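PDB 3DDM: putative mandelate racemase/muconate lactonizing enzyme from Bordetella bronchiseptica, which is of unknown function but belongs to the enolase superfamily, pairing an enolase-type N-terminal domain with a TIM-barrel-like C-terminal domain. Local coordinates for residues P135-V149 against L355-L368. The protein carries 1 engineered substitution. Residues are numbered along the deposited sequence; the frame is centred on the assembly and turned at random.
Sequences PLWAWLGGSGDRIGV and LHEGRITLGGAPGL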
# COMPACT_ATOMS: atom_id res chain seq x y z
N PRO A 135 -15.80 -17.01 25.54
CA PRO A 135 -15.04 -17.39 24.36
C PRO A 135 -15.49 -16.40 23.28
O PRO A 135 -16.67 -16.02 23.24
CB PRO A 135 -15.52 -18.82 24.10
CG PRO A 135 -16.92 -18.80 24.60
CD PRO A 135 -16.78 -18.05 25.90
N LEU A 136 -14.57 -15.97 22.42
CA LEU A 136 -14.91 -15.00 21.39
C LEU A 136 -16.20 -15.35 20.63
O LEU A 136 -17.03 -14.48 20.37
CB LEU A 136 -13.75 -14.83 20.41
CG LEU A 136 -13.25 -13.41 20.09
CD1 LEU A 136 -14.17 -12.35 20.67
CD2 LEU A 136 -11.84 -13.23 20.63
N TRP A 137 -16.40 -16.62 20.31
CA TRP A 137 -17.61 -16.98 19.58
C TRP A 137 -18.90 -16.60 20.33
O TRP A 137 -19.87 -16.15 19.71
CB TRP A 137 -17.61 -18.48 19.24
CG TRP A 137 -17.83 -19.42 20.39
CD1 TRP A 137 -16.88 -20.12 21.09
CD2 TRP A 137 -19.09 -19.82 20.94
NE1 TRP A 137 -17.47 -20.93 22.02
CE2 TRP A 137 -18.83 -20.77 21.95
CE3 TRP A 137 -20.43 -19.48 20.67
CZ2 TRP A 137 -19.85 -21.38 22.70
CZ3 TRP A 137 -21.44 -20.09 21.41
CH2 TRP A 137 -21.14 -21.03 22.41
N ALA A 138 -18.92 -16.77 21.65
CA ALA A 138 -20.10 -16.43 22.44
C ALA A 138 -20.27 -14.91 22.51
O ALA A 138 -21.39 -14.40 22.39
CB ALA A 138 -19.97 -17.00 23.84
N TRP A 139 -19.16 -14.22 22.70
CA TRP A 139 -19.13 -12.76 22.77
C TRP A 139 -19.72 -12.16 21.48
O TRP A 139 -20.52 -11.22 21.52
CB TRP A 139 -17.69 -12.32 22.92
CG TRP A 139 -17.50 -10.87 23.18
CD1 TRP A 139 -17.60 -10.24 24.38
CD2 TRP A 139 -17.05 -9.89 22.24
NE1 TRP A 139 -17.22 -8.93 24.26
CE2 TRP A 139 -16.88 -8.68 22.95
CE3 TRP A 139 -16.77 -9.91 20.87
CZ2 TRP A 139 -16.44 -7.50 22.34
CZ3 TRP A 139 -16.32 -8.73 20.26
CH2 TRP A 139 -16.16 -7.55 21.00
N LEU A 140 -19.32 -12.70 20.33
CA LEU A 140 -19.82 -12.24 19.04
C LEU A 140 -21.30 -12.61 18.86
O LEU A 140 -21.86 -12.44 17.77
CB LEU A 140 -19.00 -12.86 17.91
CG LEU A 140 -17.52 -12.49 17.86
CD1 LEU A 140 -16.76 -13.42 16.92
CD2 LEU A 140 -17.39 -11.04 17.43
N GLY A 141 -21.92 -13.12 19.92
CA GLY A 141 -23.32 -13.49 19.82
C GLY A 141 -23.61 -14.83 19.15
O GLY A 141 -24.67 -15.01 18.58
N GLY A 142 -22.66 -15.76 19.22
CA GLY A 142 -22.87 -17.07 18.61
C GLY A 142 -23.58 -18.02 19.56
O GLY A 142 -23.66 -17.75 20.76
N SER A 143 -24.08 -19.14 19.05
CA SER A 143 -24.78 -20.09 19.91
C SER A 143 -24.21 -21.51 19.88
O SER A 143 -24.76 -22.42 20.51
CB SER A 143 -26.27 -20.12 19.56
OG SER A 143 -26.49 -20.74 18.31
N GLY A 144 -23.12 -21.69 19.14
CA GLY A 144 -22.49 -23.00 19.05
C GLY A 144 -20.99 -22.82 18.87
O GLY A 144 -20.53 -21.70 18.63
N ASP A 145 -20.22 -23.90 18.98
CA ASP A 145 -18.77 -23.83 18.83
C ASP A 145 -18.22 -24.88 17.87
O ASP A 145 -17.01 -25.05 17.75
CB ASP A 145 -18.11 -24.02 20.20
CG ASP A 145 -18.23 -25.45 20.70
OD1 ASP A 145 -19.33 -26.03 20.56
OD2 ASP A 145 -17.24 -25.98 21.25
N ARG A 146 -19.11 -25.59 17.18
CA ARG A 146 -18.66 -26.63 16.26
C ARG A 146 -18.68 -26.10 14.83
O ARG A 146 -19.69 -25.58 14.36
CB ARG A 146 -19.55 -27.88 16.39
CG ARG A 146 -19.27 -28.97 15.37
CD ARG A 146 -19.69 -30.37 15.85
NE ARG A 146 -21.13 -30.53 16.07
CZ ARG A 146 -22.07 -30.50 15.12
NH1 ARG A 146 -21.73 -30.32 13.84
NH2 ARG A 146 -23.35 -30.66 15.44
N ILE A 147 -17.55 -26.22 14.13
CA ILE A 147 -17.46 -25.75 12.76
C ILE A 147 -16.74 -26.73 11.84
O ILE A 147 -15.99 -27.58 12.29
CB ILE A 147 -16.75 -24.37 12.69
CG1 ILE A 147 -15.27 -24.53 13.05
CG2 ILE A 147 -17.41 -23.37 13.63
CD1 ILE A 147 -14.52 -23.21 13.11
N GLY A 148 -16.97 -26.59 10.54
CA GLY A 148 -16.30 -27.45 9.58
C GLY A 148 -15.03 -26.78 9.05
O GLY A 148 -14.87 -25.56 9.18
N VAL A 149 -14.13 -27.57 8.48
CA VAL A 149 -12.88 -27.04 7.94
C VAL A 149 -12.54 -27.73 6.62
O VAL A 149 -13.17 -28.74 6.25
CB VAL A 149 -11.69 -27.25 8.90
CG1 VAL A 149 -11.99 -26.67 10.25
CG2 VAL A 149 -11.36 -28.73 9.02
N LEU A 355 -9.91 -31.85 15.97
CA LEU A 355 -10.30 -32.22 14.61
C LEU A 355 -10.76 -33.66 14.50
O LEU A 355 -9.96 -34.60 14.54
CB LEU A 355 -9.15 -31.98 13.63
CG LEU A 355 -9.37 -32.54 12.22
CD1 LEU A 355 -10.60 -31.90 11.59
CD2 LEU A 355 -8.12 -32.29 11.37
N HIS A 356 -12.06 -33.84 14.34
CA HIS A 356 -12.63 -35.16 14.22
C HIS A 356 -13.77 -35.10 13.21
O HIS A 356 -14.69 -34.30 13.35
CB HIS A 356 -13.14 -35.64 15.59
CG HIS A 356 -13.49 -37.10 15.63
ND1 HIS A 356 -12.74 -38.06 14.99
CD2 HIS A 356 -14.50 -37.76 16.26
CE1 HIS A 356 -13.26 -39.26 15.23
NE2 HIS A 356 -14.33 -39.10 16.00
N GLU A 357 -13.67 -35.95 12.19
CA GLU A 357 -14.68 -36.00 11.14
C GLU A 357 -14.79 -34.64 10.47
O GLU A 357 -15.85 -34.03 10.40
CB GLU A 357 -16.03 -36.43 11.75
CG GLU A 357 -17.20 -36.46 10.78
CD GLU A 357 -18.16 -35.29 10.99
OE1 GLU A 357 -19.08 -35.12 10.15
OE2 GLU A 357 -17.98 -34.56 11.99
N GLY A 358 -13.66 -34.15 9.98
CA GLY A 358 -13.63 -32.86 9.31
C GLY A 358 -14.20 -31.68 10.08
O GLY A 358 -14.49 -30.65 9.47
N ARG A 359 -14.35 -31.81 11.39
CA ARG A 359 -14.89 -30.70 12.18
C ARG A 359 -14.13 -30.44 13.47
O ARG A 359 -13.51 -31.33 14.03
CB ARG A 359 -16.36 -30.93 12.52
CG ARG A 359 -17.26 -31.07 11.32
CD ARG A 359 -18.69 -31.29 11.74
NE ARG A 359 -19.53 -31.68 10.61
CZ ARG A 359 -20.79 -32.07 10.73
NH1 ARG A 359 -21.49 -32.42 9.65
NH2 ARG A 359 -21.36 -32.11 11.93
N ILE A 360 -14.18 -29.20 13.93
CA ILE A 360 -13.51 -28.85 15.17
C ILE A 360 -14.49 -28.10 16.06
O ILE A 360 -15.52 -27.61 15.58
CB ILE A 360 -12.27 -27.95 14.90
CG1 ILE A 360 -12.72 -26.60 14.33
CG2 ILE A 360 -11.32 -28.64 13.93
CD1 ILE A 360 -11.59 -25.61 14.12
N THR A 361 -14.19 -28.06 17.35
CA THR A 361 -15.02 -27.34 18.30
C THR A 361 -14.11 -26.43 19.11
O THR A 361 -13.03 -26.82 19.55
CB THR A 361 -15.77 -28.29 19.24
OG1 THR A 361 -14.85 -29.21 19.82
CG2 THR A 361 -16.83 -29.06 18.47
N LEU A 362 -14.55 -25.19 19.28
CA LEU A 362 -13.79 -24.18 19.99
C LEU A 362 -13.77 -24.27 21.51
O LEU A 362 -12.87 -23.73 22.16
CB LEU A 362 -14.28 -22.80 19.55
CG LEU A 362 -14.25 -22.60 18.03
CD1 LEU A 362 -14.66 -21.19 17.69
CD2 LEU A 362 -12.84 -22.90 17.50
N GLY A 363 -14.75 -24.96 22.09
CA GLY A 363 -14.80 -25.07 23.54
C GLY A 363 -15.23 -23.77 24.19
O GLY A 363 -15.61 -22.82 23.50
N GLY A 364 -15.15 -23.71 25.51
CA GLY A 364 -15.57 -22.52 26.22
C GLY A 364 -14.46 -21.62 26.72
O GLY A 364 -14.73 -20.62 27.40
N ALA A 365 -13.22 -21.97 26.40
CA ALA A 365 -12.07 -21.18 26.83
C ALA A 365 -12.30 -19.72 26.41
O ALA A 365 -12.75 -19.45 25.29
CB ALA A 365 -10.80 -21.71 26.19
N PRO A 366 -11.98 -18.77 27.31
CA PRO A 366 -12.15 -17.33 27.06
C PRO A 366 -11.40 -16.80 25.85
O PRO A 366 -10.32 -17.28 25.51
CB PRO A 366 -11.68 -16.70 28.37
CG PRO A 366 -10.59 -17.64 28.80
CD PRO A 366 -11.22 -19.00 28.55
N GLY A 367 -11.99 -15.80 25.19
CA GLY A 367 -11.38 -15.18 24.02
C GLY A 367 -11.09 -16.09 22.84
O GLY A 367 -11.95 -16.84 22.36
N LEU A 368 -9.85 -16.00 22.34
CA LEU A 368 -9.41 -16.80 21.21
C LEU A 368 -9.23 -18.25 21.62
O LEU A 368 -9.19 -19.14 20.77
CB LEU A 368 -8.09 -16.26 20.69
CG LEU A 368 -8.15 -14.90 20.01
CD1 LEU A 368 -6.76 -14.32 19.91
CD2 LEU A 368 -8.78 -15.05 18.64
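I147 and I360 meet across an antiparallel strand pair, CG1 of I147 lying 3.5 Å from CG1 of I360, with V149 CG1 against the CD1 end of I360. Strand 146-154 belongs to the parallel barrel of this enolase-superfamily fold, beside 174-177 and 334-338; short strand 359-361, reached after the last barrel strand, adds an antiparallel partner to the first half of strand 146-154. In both isoleucines CG1 sits between backbone N and carbonyl carbon (chi1 68° in I147, 66° in I360), which brings the two ethyl arms together; A320 of helix 313-325 also touches I147. I147 N donates to I360 O, and I360 N to I147 O, each at 2.9 Å. Over the opposite face, R146 CB and CG cross T361 CG2 at a slant. Farther along, L136 packs CD2 on L368 CD2, while L136 N donates to G367 O at 2.8 Å. At the polar edge, D145 grips the loop that follows strand 359-361 twice: D145 O accepts L362 N at 2.9 Å, and D145 OD2 takes G363 N at 2.8 Å through the anti lone pair. The W137 indole has D145 CB and P135 CG on opposite faces, and W137 NE1 points in the ring plane at G363 O, 3.0 Å away.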